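Local coordinates for PCP domain (Thermobifida fusca, PDB 7KW3), which probably serves as the peptidyl carrier domain of a non-ribosomal peptide synthetase, carrying aminoacyl or peptidyl intermediates on a phosphopantetheine arm, at residues F62-V67 / A71-P76; V40-L45 / I56-V61. All blocks are in the same frame, centred on the assembly; numbering follows the deposited sequence.

Interaction 1: residues F62-V67 / A71-P76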
loop_
_atom_site.group_PDB
_atom_site.type_symbol
_atom_site.label_atom_id
_atom_site.label_comp_id
_atom_site.label_asym_id
_atom_site.label_seq_id
_atom_site.Cartn_x
_atom_site.Cartn_y
_atom_site.Cartn_z
ATOM N N PHE A 62 -1.890 7.306 -6.270
ATOM C CA PHE A 62 -2.775 7.541 -7.405
ATOM C C PHE A 62 -2.144 7.061 -8.706
ATOM O O PHE A 62 -2.842 6.531 -9.576
ATOM C CB PHE A 62 -3.159 9.024 -7.477
ATOM C CG PHE A 62 -4.221 9.416 -6.473
ATOM C CD1 PHE A 62 -5.574 9.312 -6.787
ATOM C CD2 PHE A 62 -3.870 9.862 -5.212
ATOM C CE1 PHE A 62 -6.556 9.661 -5.862
ATOM C CE2 PHE A 62 -4.829 10.209 -4.289
ATOM C CZ PHE A 62 -6.183 10.108 -4.611
ATOM N N ARG A 63 -0.828 7.192 -8.835
ATOM C CA ARG A 63 -0.159 6.777 -10.061
ATOM C C ARG A 63 0.140 5.271 -10.081
ATOM O O ARG A 63 0.160 4.669 -11.157
ATOM C CB ARG A 63 1.115 7.618 -10.238
ATOM C CG ARG A 63 2.123 7.072 -11.216
ATOM C CD ARG A 63 2.062 7.717 -12.592
ATOM N NE ARG A 63 2.771 6.874 -13.556
ATOM C CZ ARG A 63 3.046 7.215 -14.809
ATOM N NH1 ARG A 63 2.679 8.405 -15.278
ATOM N NH2 ARG A 63 3.694 6.362 -15.593
ATOM N N HIS A 64 0.335 4.634 -8.925
ATOM C CA HIS A 64 0.682 3.209 -8.856
ATOM C C HIS A 64 -0.184 2.515 -7.817
ATOM O O HIS A 64 0.301 2.135 -6.749
ATOM C CB HIS A 64 2.158 3.013 -8.512
ATOM C CG HIS A 64 3.086 3.782 -9.395
ATOM N ND1 HIS A 64 3.247 3.495 -10.733
ATOM C CD2 HIS A 64 3.903 4.829 -9.131
ATOM C CE1 HIS A 64 4.124 4.332 -11.257
ATOM N NE2 HIS A 64 4.542 5.147 -10.305
ATOM N N PRO A 65 -1.476 2.343 -8.094
ATOM C CA PRO A 65 -2.379 1.830 -7.046
ATOM C C PRO A 65 -2.215 0.342 -6.748
ATOM O O PRO A 65 -2.730 -0.118 -5.719
ATOM C CB PRO A 65 -3.777 2.148 -7.595
ATOM C CG PRO A 65 -3.590 2.252 -9.085
ATOM C CD PRO A 65 -2.194 2.767 -9.310
ATOM N N VAL A 66 -1.514 -0.417 -7.582
ATOM C CA VAL A 66 -1.280 -1.830 -7.305
ATOM C C VAL A 66 -0.121 -1.962 -6.320
ATOM O O VAL A 66 0.928 -1.332 -6.499
ATOM C CB VAL A 66 -0.999 -2.597 -8.605
ATOM C CG1 VAL A 66 -0.680 -4.049 -8.301
ATOM C CG2 VAL A 66 -2.204 -2.499 -9.542
ATOM N N VAL A 67 -0.314 -2.802 -5.290
ATOM C CA VAL A 67 0.668 -2.982 -4.212
ATOM C C VAL A 67 2.078 -3.155 -4.780
ATOM O O VAL A 67 3.006 -2.428 -4.414
ATOM C CB VAL A 67 0.284 -4.183 -3.321
ATOM C CG1 VAL A 67 1.405 -4.519 -2.339
ATOM C CG2 VAL A 67 -1.019 -3.926 -2.555
ATOM N N ALA A 71 5.145 -0.667 -4.119
ATOM C CA ALA A 71 6.341 -1.087 -3.400
ATOM C C ALA A 71 7.601 -0.740 -4.173
ATOM O O ALA A 71 8.635 -0.435 -3.571
ATOM C CB ALA A 71 6.285 -2.589 -3.114
ATOM N N ALA A 72 7.527 -0.753 -5.507
ATOM C CA ALA A 72 8.714 -0.504 -6.317
ATOM C C ALA A 72 9.157 0.960 -6.280
ATOM O O ALA A 72 10.345 1.240 -6.488
ATOM C CB ALA A 72 8.467 -0.947 -7.763
ATOM N N VAL A 73 8.240 1.911 -6.045
ATOM C CA VAL A 73 8.649 3.315 -5.914
ATOM C C VAL A 73 8.855 3.758 -4.471
ATOM O O VAL A 73 9.384 4.862 -4.253
ATOM C CB VAL A 73 7.659 4.291 -6.588
ATOM C CG1 VAL A 73 7.612 4.052 -8.088
ATOM C CG2 VAL A 73 6.283 4.183 -5.965
ATOM N N ALA A 74 8.463 2.952 -3.488
ATOM C CA ALA A 74 8.675 3.323 -2.099
ATOM C C ALA A 74 10.165 3.441 -1.791
ATOM O O ALA A 74 11.019 2.850 -2.456
ATOM C CB ALA A 74 8.035 2.298 -1.160
ATOM N N GLN A 75 10.470 4.244 -0.781
ATOM C CA GLN A 75 11.803 4.236 -0.228
ATOM C C GLN A 75 11.746 3.729 1.204
ATOM O O GLN A 75 10.765 3.981 1.912
ATOM C CB GLN A 75 12.456 5.636 -0.246
ATOM C CG GLN A 75 12.658 6.216 -1.613
ATOM C CD GLN A 75 13.748 5.514 -2.403
ATOM O OE1 GLN A 75 14.345 4.553 -1.935
ATOM N NE2 GLN A 75 14.008 5.999 -3.611
ATOM N N PRO A 76 12.744 2.977 1.646
ATOM C CA PRO A 76 12.815 2.637 3.071
ATOM C C PRO A 76 12.909 3.913 3.887
ATOM O O PRO A 76 13.543 4.887 3.471
ATOM C CB PRO A 76 14.097 1.800 3.183
ATOM C CG PRO A 76 14.888 2.137 1.941
ATOM C CD PRO A 76 13.882 2.459 0.875
#
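H64 and V73 meet across the bend between H64, just past helix 58-63, and V73 in the 71-76 segment. From CB, which points toward the 71-76 segment, the first torsion of H64 sets CG anti to the carbonyl carbon and beside the backbone N (chi1 -52°). The ring then swings its CD2/NE2 side to the valine. H64 CD2 lies 3.9 Å from V73 CG1 and 4.0 Å from V73 CG2, so it touches both methyls, while H64 NE2 approaches V73 CG1, also at 3.9 Å. The CG1 methyl comes in obliquely to the ring. One ring face is backed by the side chain of the preceding residue, R63 CG standing 3.2 Å above the plane toward its rim.

The second link is pure backbone: A71 N donates to V67 O at 2.8 Å, nearly straight at 162°, closing the first turn of helix 67-73 just after the N-cap V66. The V67 side chain turns instead to C14 and Y17 of helix 8-21. Side-chain cohesion here thus rests on van der Waals contact between methyls and imidazole, and the A71 N to V67 O bond in the helix backbone is the polar link between the segments.

Interaction 2: residues V40-L45 / I56-V61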
loop_
_atom_site.group_PDB
_atom_site.type_symbol
_atom_site.label_atom_id
_atom_site.label_comp_id
_atom_site.label_asym_id
_atom_site.label_seq_id
_atom_site.Cartn_x
_atom_site.Cartn_y
_atom_site.Cartn_z
ATOM N N VAL A 40 -9.386 10.130 1.420
ATOM C CA VAL A 40 -9.229 9.910 2.854
ATOM C C VAL A 40 -8.371 8.677 3.109
ATOM O O VAL A 40 -7.419 8.702 3.900
ATOM C CB VAL A 40 -10.602 9.768 3.537
ATOM C CG1 VAL A 40 -10.408 9.558 5.018
ATOM C CG2 VAL A 40 -11.500 10.985 3.264
ATOM N N LEU A 41 -8.707 7.572 2.453
ATOM C CA LEU A 41 -7.984 6.339 2.723
ATOM C C LEU A 41 -6.560 6.395 2.186
ATOM O O LEU A 41 -5.672 5.728 2.733
ATOM C CB LEU A 41 -8.748 5.156 2.141
ATOM C CG LEU A 41 -10.134 4.987 2.768
ATOM C CD1 LEU A 41 -10.860 3.808 2.149
ATOM C CD2 LEU A 41 -10.025 4.815 4.279
ATOM N N THR A 42 -6.325 7.187 1.132
ATOM C CA THR A 42 -4.970 7.368 0.617
ATOM C C THR A 42 -4.102 8.075 1.647
ATOM O O THR A 42 -2.971 7.652 1.923
ATOM C CB THR A 42 -5.004 8.164 -0.694
ATOM O OG1 THR A 42 -5.673 7.411 -1.706
ATOM C CG2 THR A 42 -3.596 8.480 -1.180
ATOM N N LEU A 43 -4.628 9.155 2.229
ATOM C CA LEU A 43 -3.946 9.839 3.319
ATOM C C LEU A 43 -3.546 8.851 4.410
ATOM O O LEU A 43 -2.406 8.859 4.884
ATOM C CB LEU A 43 -4.846 10.940 3.886
ATOM C CG LEU A 43 -4.174 11.910 4.861
ATOM C CD1 LEU A 43 -3.132 12.714 4.123
ATOM C CD2 LEU A 43 -5.163 12.847 5.509
ATOM N N ARG A 44 -4.471 7.973 4.803
ATOM C CA ARG A 44 -4.173 7.021 5.870
ATOM C C ARG A 44 -3.126 6.011 5.438
ATOM O O ARG A 44 -2.244 5.652 6.228
ATOM C CB ARG A 44 -5.447 6.309 6.314
ATOM C CG ARG A 44 -6.398 7.233 7.010
ATOM C CD ARG A 44 -7.722 6.558 7.277
ATOM N NE ARG A 44 -8.698 7.538 7.709
ATOM C CZ ARG A 44 -9.975 7.261 7.948
ATOM N NH1 ARG A 44 -10.421 6.025 7.790
ATOM N NH2 ARG A 44 -10.804 8.220 8.336
ATOM N N LEU A 45 -3.223 5.526 4.198
ATOM C CA LEU A 45 -2.232 4.594 3.672
ATOM C C LEU A 45 -0.828 5.188 3.731
ATOM O O LEU A 45 0.120 4.508 4.134
ATOM C CB LEU A 45 -2.603 4.205 2.237
ATOM C CG LEU A 45 -1.566 3.581 1.301
ATOM C CD1 LEU A 45 -1.029 2.275 1.866
ATOM C CD2 LEU A 45 -2.178 3.334 -0.065
ATOM N N ILE A 56 6.107 6.711 1.039
ATOM C CA ILE A 56 5.419 6.949 -0.222
ATOM C C ILE A 56 4.681 8.275 -0.127
ATOM O O ILE A 56 4.497 8.837 0.956
ATOM C CB ILE A 56 4.424 5.830 -0.583
ATOM C CG1 ILE A 56 3.491 5.564 0.595
ATOM C CG2 ILE A 56 5.169 4.575 -1.016
ATOM C CD1 ILE A 56 2.369 4.594 0.295
ATOM N N SER A 57 4.254 8.770 -1.285
ATOM C CA SER A 57 3.390 9.938 -1.373
ATOM C C SER A 57 1.998 9.551 -1.864
ATOM O O SER A 57 1.789 8.494 -2.475
ATOM C CB SER A 57 3.973 10.984 -2.320
ATOM O OG SER A 57 3.832 10.545 -3.665
ATOM N N ALA A 58 1.045 10.452 -1.611
ATOM C CA ALA A 58 -0.284 10.308 -2.192
ATOM C C ALA A 58 -0.209 10.204 -3.709
ATOM O O ALA A 58 -0.933 9.411 -4.315
ATOM C CB ALA A 58 -1.173 11.488 -1.780
ATOM N N ARG A 59 0.653 11.013 -4.345
ATOM C CA ARG A 59 0.816 10.929 -5.794
ATOM C C ARG A 59 1.288 9.541 -6.225
ATOM O O ARG A 59 0.868 9.036 -7.272
ATOM C CB ARG A 59 1.781 12.012 -6.294
ATOM C CG ARG A 59 1.070 13.312 -6.616
ATOM C CD ARG A 59 1.952 14.348 -7.269
ATOM N NE ARG A 59 1.200 15.585 -7.427
ATOM C CZ ARG A 59 1.062 16.506 -6.477
ATOM N NH1 ARG A 59 1.647 16.338 -5.295
ATOM N NH2 ARG A 59 0.348 17.602 -6.712
ATOM N N HIS A 60 2.156 8.907 -5.433
ATOM C CA HIS A 60 2.559 7.533 -5.729
ATOM C C HIS A 60 1.356 6.598 -5.749
ATOM O O HIS A 60 1.228 5.749 -6.643
ATOM C CB HIS A 60 3.587 7.045 -4.702
ATOM C CG HIS A 60 4.911 7.731 -4.801
ATOM N ND1 HIS A 60 5.739 7.906 -3.713
ATOM C CD2 HIS A 60 5.558 8.276 -5.860
ATOM C CE1 HIS A 60 6.840 8.528 -4.098
ATOM N NE2 HIS A 60 6.755 8.764 -5.395
ATOM N N VAL A 61 0.459 6.741 -4.772
ATOM C CA VAL A 61 -0.698 5.857 -4.698
ATOM C C VAL A 61 -1.603 6.050 -5.910
ATOM O O VAL A 61 -2.030 5.075 -6.542
ATOM C CB VAL A 61 -1.451 6.088 -3.379
ATOM C CG1 VAL A 61 -2.749 5.273 -3.347
ATOM C CG2 VAL A 61 -0.531 5.752 -2.199
#
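I56, whose CD1 reaches L45 across the contact, also supplies the edge neighbour of the H60 imidazole: its CA sits there in the ring plane. On one face of that ring lies S57 OG, 3.2 Å above the plane and shifted toward the rim. The other flat group, the R44 guanidinium on helix 39-51, has V40 CG1 over one face, again near its rim.

S57 and H60 hold each other in a capping box. H60 N donates to S57 OG at 2.9 Å, and S57 N donates back to H60 ND1 at 3.0 Å, although this donor stands 39° out of the imidazole plane. The two bonds restrict the rotation of both side chains and start helix 58-63, whose inner side faces helix 39-51.

The packing itself is aliphatic. T42 places CG2 anti to its backbone N, which sends the methyl between A58 CB and V61 CB, 3.9 Å from each; the T42 and V61 side chains run alongside in opposite directions. The T42 hydroxyl turns back to the start of its helix and hydrogen-bonds to D38 O, just ahead of it, so the threonine's polar end is satisfied while its methyl packs. L45 meets V61 tip to tip, L45 CD2 to V61 CG2 at 3.6 Å, and crosses I56 at about a right angle, with L45 CG 4.2 Å from I56 CD1. Beyond them, V16 and Y17 of helix 8-21 touch L45, and L70 of helix 67-73 touches I56 and V61. Such a buried helix-to-helix seam, between the long helix that begins at the serine of the GGDS motif and the short helix 58-63, is characteristic of the four-helix carrier-protein fold.

In the fold
Interaction 2 comes first along the chain and closes before interaction 1 opens; helix 58-63 serves both, and their centres lie about 10 Å apart. This short helix packs on helix 39-51 from A58 to F62 and then passes through the bend into helix 67-73. The two contacts also touch directly: A74 packs on I56, F62 on T42, and V73 on H60. Strand 75-76 then pairs antiparallel with strand 54-55, bringing the C-terminal part of the chain back beside the 56-61 segment. Together they tie three of the four helices into a compact bundle, with F62 resting against S39, probably the phosphopantetheine-bearing serine as in related carriers.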